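Local coordinates for protein DnaJ homolog subfamily C member 27-A (Xenopus laevis, PDB 6JMG) that binds GTP and magnesium as a Rab-family small GTPase with a DnaJ domain, and may regulate the MEK/ERK pathway, at residues G91-Y96 and A130-K135. Residues are numbered along the deposited sequence; the frame is centred on the assembly and turned at random.
Sequences GVILVY and AVCANK. With GTP (guanosine-5'-triphosphate), chain C.
Y96 lays its ring over A133 at the C-terminal end of two neighbouring parallel strands, 91-96 and 130-134, in the central sheet of the Ras-like P-loop GTPase fold. Five backbone hydrogen bonds join the strands, from A130 N to V92 O (2.8 Å) through to N134 N to Y96 O (2.8 Å). Side-chain packing is densest at the tyrosine. With CG between its backbone N and carbonyl carbon (chi1 64°), the ring swings across the neighbouring strand: A133 CA sits 3.9 Å from the ring centroid in a CH-pi contact, V131 CG1 meets the edge at CE1, and F104 packs nearby. Replacing the tyrosine by alanine would probably open a gap over A133 and remove the ring edge against which V131 CG1 rests. On the other face, I93, V95 and C132 meet more loosely, I93 CG2 lying 4.1 Å from C132 SG, with helices 29-38 and 171-187 covering them. Beyond the strand end, K135 is partly exposed and makes no contact with 91-96; its extended chain instead runs along the guanine of GTP. N134 OD1 is hydrogen-bonded to T163 and its ND2 to the V27 carbonyl; ND2 lies 3.4 Å from GTP N7.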
ATOM      1  N   GLY A  91      -7.933  -4.613   1.638  1.00 60.55           N
ATOM      2  CA  GLY A  91      -7.888  -4.303   0.222  1.00 62.19           C
ATOM      3  C   GLY A  91      -8.405  -2.894  -0.034  1.00 58.06           C
ATOM      4  O   GLY A  91      -9.302  -2.420   0.661  1.00 52.27           O
ATOM      5  N   VAL A  92      -7.830  -2.258  -1.056  1.00 54.46           N
ATOM      6  CA  VAL A  92      -8.210  -0.909  -1.482  1.00 59.15           C
ATOM      7  C   VAL A  92      -8.490  -0.911  -2.979  1.00 65.99           C
ATOM      8  O   VAL A  92      -7.664  -1.383  -3.772  1.00 61.19           O
ATOM      9  CB  VAL A  92      -7.104   0.113  -1.187  1.00 56.11           C
ATOM     10  CG1 VAL A  92      -7.406   1.425  -1.918  1.00 45.70           C
ATOM     11  CG2 VAL A  92      -6.944   0.318   0.307  1.00 50.74           C
ATOM     12  N   ILE A  93      -9.635  -0.359  -3.367  1.00 64.19           N
ATOM     13  CA  ILE A  93      -9.969  -0.130  -4.766  1.00 51.15           C
ATOM     14  C   ILE A  93      -9.705   1.346  -5.031  1.00 57.49           C
ATOM     15  O   ILE A  93     -10.467   2.221  -4.599  1.00 60.37           O
ATOM     16  CB  ILE A  93     -11.412  -0.551  -5.072  1.00 51.39           C
ATOM     17  CG1 ILE A  93     -11.561  -2.047  -4.810  1.00 54.48           C
ATOM     18  CG2 ILE A  93     -11.748  -0.341  -6.517  1.00 56.50           C
ATOM     19  CD1 ILE A  93     -12.984  -2.553  -4.847  1.00 55.86           C
ATOM     20  N   LEU A  94      -8.604   1.627  -5.721  1.00 57.28           N
ATOM     21  CA  LEU A  94      -8.159   2.990  -5.986  1.00 54.89           C
ATOM     22  C   LEU A  94      -8.448   3.328  -7.443  1.00 56.02           C
ATOM     23  O   LEU A  94      -7.871   2.718  -8.349  1.00 60.43           O
ATOM     24  CB  LEU A  94      -6.668   3.138  -5.674  1.00 51.41           C
ATOM     25  CG  LEU A  94      -6.145   4.580  -5.613  1.00 58.97           C
ATOM     26  CD1 LEU A  94      -6.755   5.303  -4.443  1.00 63.58           C
ATOM     27  CD2 LEU A  94      -4.650   4.612  -5.491  1.00 53.02           C
ATOM     28  N   VAL A  95      -9.311   4.317  -7.671  1.00 52.71           N
ATOM     29  CA  VAL A  95      -9.923   4.508  -8.980  1.00 55.41           C
ATOM     30  C   VAL A  95      -9.637   5.915  -9.475  1.00 57.23           C
ATOM     31  O   VAL A  95      -9.648   6.871  -8.693  1.00 63.74           O
ATOM     32  CB  VAL A  95     -11.450   4.255  -8.955  1.00 58.68           C
ATOM     33  CG1 VAL A  95     -11.999   4.170 -10.394  1.00 52.99           C
ATOM     34  CG2 VAL A  95     -11.812   2.982  -8.155  1.00 46.82           C
ATOM     35  N   TYR A  96      -9.383   6.029 -10.784  1.00 48.55           N
ATOM     36  CA  TYR A  96      -9.399   7.306 -11.486  1.00 51.69           C
ATOM     37  C   TYR A  96     -10.065   7.140 -12.845  1.00 61.82           C
ATOM     38  O   TYR A  96     -10.405   6.030 -13.277  1.00 51.57           O
ATOM     39  CB  TYR A  96      -8.004   7.890 -11.677  1.00 51.96           C
ATOM     40  CG  TYR A  96      -7.080   7.080 -12.533  1.00 50.20           C
ATOM     41  CD1 TYR A  96      -6.447   5.941 -12.036  1.00 56.06           C
ATOM     42  CD2 TYR A  96      -6.785   7.482 -13.830  1.00 53.35           C
ATOM     43  CE1 TYR A  96      -5.559   5.204 -12.830  1.00 60.85           C
ATOM     44  CE2 TYR A  96      -5.905   6.766 -14.626  1.00 54.31           C
ATOM     45  CZ  TYR A  96      -5.295   5.630 -14.132  1.00 62.12           C
ATOM     46  OH  TYR A  96      -4.424   4.922 -14.944  1.00 71.27           O
ATOM     47  N   ALA A 130      -5.879  -2.403  -5.737  1.00 66.64           N
ATOM     48  CA  ALA A 130      -6.210  -2.518  -7.148  1.00 56.64           C
ATOM     49  C   ALA A 130      -6.446  -1.104  -7.655  1.00 61.52           C
ATOM     50  O   ALA A 130      -7.384  -0.424  -7.221  1.00 70.48           O
ATOM     51  CB  ALA A 130      -7.421  -3.419  -7.364  1.00 47.39           C
ATOM     52  N   VAL A 131      -5.557  -0.651  -8.527  1.00 63.82           N
ATOM     53  CA  VAL A 131      -5.729   0.622  -9.218  1.00 62.29           C
ATOM     54  C   VAL A 131      -6.613   0.386 -10.433  1.00 61.77           C
ATOM     55  O   VAL A 131      -6.313  -0.460 -11.283  1.00 67.59           O
ATOM     56  CB  VAL A 131      -4.382   1.237  -9.622  1.00 60.75           C
ATOM     57  CG1 VAL A 131      -4.609   2.563 -10.300  1.00 61.57           C
ATOM     58  CG2 VAL A 131      -3.493   1.419  -8.405  1.00 61.86           C
ATOM     59  N   CYS A 132      -7.704   1.120 -10.514  1.00 62.51           N
ATOM     60  CA  CYS A 132      -8.621   1.000 -11.642  1.00 61.95           C
ATOM     61  C   CYS A 132      -8.587   2.283 -12.459  1.00 54.48           C
ATOM     62  O   CYS A 132      -8.995   3.354 -11.985  1.00 50.34           O
ATOM     63  CB  CYS A 132     -10.043   0.682 -11.166  1.00 55.45           C
ATOM     64  SG  CYS A 132     -10.128  -0.848 -10.206  1.00 57.89           S
ATOM     65  N   ALA A 133      -8.063   2.159 -13.672  1.00 49.30           N
ATOM     66  CA  ALA A 133      -8.108   3.213 -14.676  1.00 50.60           C
ATOM     67  C   ALA A 133      -9.449   3.035 -15.365  1.00 58.00           C
ATOM     68  O   ALA A 133      -9.592   2.200 -16.263  1.00 63.58           O
ATOM     69  CB  ALA A 133      -6.933   3.090 -15.642  1.00 57.43           C
ATOM     70  N   ASN A 134     -10.438   3.804 -14.931  1.00 51.51           N
ATOM     71  CA  ASN A 134     -11.824   3.517 -15.239  1.00 56.25           C
ATOM     72  C   ASN A 134     -12.332   4.366 -16.393  1.00 61.47           C
ATOM     73  O   ASN A 134     -11.740   5.388 -16.747  1.00 61.47           O
ATOM     74  CB  ASN A 134     -12.702   3.745 -14.014  1.00 52.34           C
ATOM     75  CG  ASN A 134     -14.034   3.056 -14.133  1.00 57.46           C
ATOM     76  OD1 ASN A 134     -14.123   1.931 -14.646  1.00 55.41           O
ATOM     77  ND2 ASN A 134     -15.090   3.727 -13.673  1.00 59.42           N
ATOM     78  N   LYS A 135     -13.455   3.911 -16.970  1.00 51.95           N
ATOM     79  CA  LYS A 135     -14.183   4.596 -18.045  1.00 59.55           C
ATOM     80  C   LYS A 135     -13.438   4.541 -19.380  1.00 64.39           C
ATOM     81  O   LYS A 135     -13.549   5.461 -20.193  1.00 67.10           O
ATOM     82  CB  LYS A 135     -14.499   6.057 -17.697  1.00 55.08           C
ATOM     83  CG  LYS A 135     -15.155   6.271 -16.355  1.00 59.81           C
ATOM     84  CD  LYS A 135     -15.798   7.629 -16.291  1.00 50.14           C
ATOM     85  CE  LYS A 135     -16.540   7.815 -14.998  1.00 52.00           C
ATOM     86  NZ  LYS A 135     -16.819   9.239 -14.730  1.00 60.11           N
TER
HETATM   87  PG  GTP C 301     -18.557   9.688  -5.554  1.00 61.34           P
HETATM   88  O1G GTP C 301     -19.282   8.642  -4.734  1.00 47.09           O
HETATM   89  O2G GTP C 301     -17.142   9.896  -5.077  1.00 46.63           O
HETATM   90  O3G GTP C 301     -19.313  11.002  -5.468  1.00 57.06           O
HETATM   91  O3B GTP C 301     -18.381   9.252  -7.103  1.00 64.58           O
HETATM   92  PB  GTP C 301     -18.079   7.741  -7.572  1.00 63.80           P
HETATM   93  O1B GTP C 301     -16.598   7.483  -7.657  1.00 52.01           O
HETATM   94  O2B GTP C 301     -18.713   6.674  -6.712  1.00 47.53           O
HETATM   95  O3A GTP C 301     -18.641   7.730  -9.080  1.00 69.93           O
HETATM   96  PA  GTP C 301     -19.928   6.876  -9.518  1.00 59.82           P
HETATM   97  O1A GTP C 301     -19.717   5.389  -9.365  1.00 54.27           O
HETATM   98  O2A GTP C 301     -21.153   7.300  -8.764  1.00 59.19           O
HETATM   99  O5' GTP C 301     -20.017   7.339 -11.041  1.00 62.49           O
HETATM  100  C5' GTP C 301     -20.057   8.711 -11.351  1.00 63.66           C
HETATM  101  C4' GTP C 301     -20.736   8.853 -12.708  1.00 54.57           C
HETATM  102  O4' GTP C 301     -19.901   8.266 -13.669  1.00 57.22           O
HETATM  103  C3' GTP C 301     -22.056   8.133 -12.826  1.00 50.49           C
HETATM  104  O3' GTP C 301     -22.811   8.949 -13.667  1.00 52.00           O
HETATM  105  C2' GTP C 301     -21.776   6.853 -13.578  1.00 59.42           C
HETATM  106  O2' GTP C 301     -22.794   6.458 -14.469  1.00 59.82           O
HETATM  107  C1' GTP C 301     -20.590   7.255 -14.399  1.00 51.18           C
HETATM  108  N9  GTP C 301     -19.686   6.128 -14.626  1.00 58.35           N
HETATM  109  C8  GTP C 301     -19.115   5.318 -13.675  1.00 56.33           C
HETATM  110  N7  GTP C 301     -18.305   4.428 -14.309  1.00 57.76           N
HETATM  111  C5  GTP C 301     -18.358   4.666 -15.640  1.00 63.62           C
HETATM  112  C6  GTP C 301     -17.734   4.065 -16.721  1.00 63.49           C
HETATM  113  O6  GTP C 301     -16.975   3.112 -16.564  1.00 56.12           O
HETATM  114  N1  GTP C 301     -17.958   4.554 -17.991  1.00 67.33           N
HETATM  115  C2  GTP C 301     -18.802   5.619 -18.193  1.00 60.88           C
HETATM  116  N2  GTP C 301     -19.006   6.050 -19.430  1.00 74.61           N
HETATM  117  N3  GTP C 301     -19.427   6.219 -17.112  1.00 59.27           N
HETATM  118  C4  GTP C 301     -19.211   5.743 -15.858  1.00 64.24           C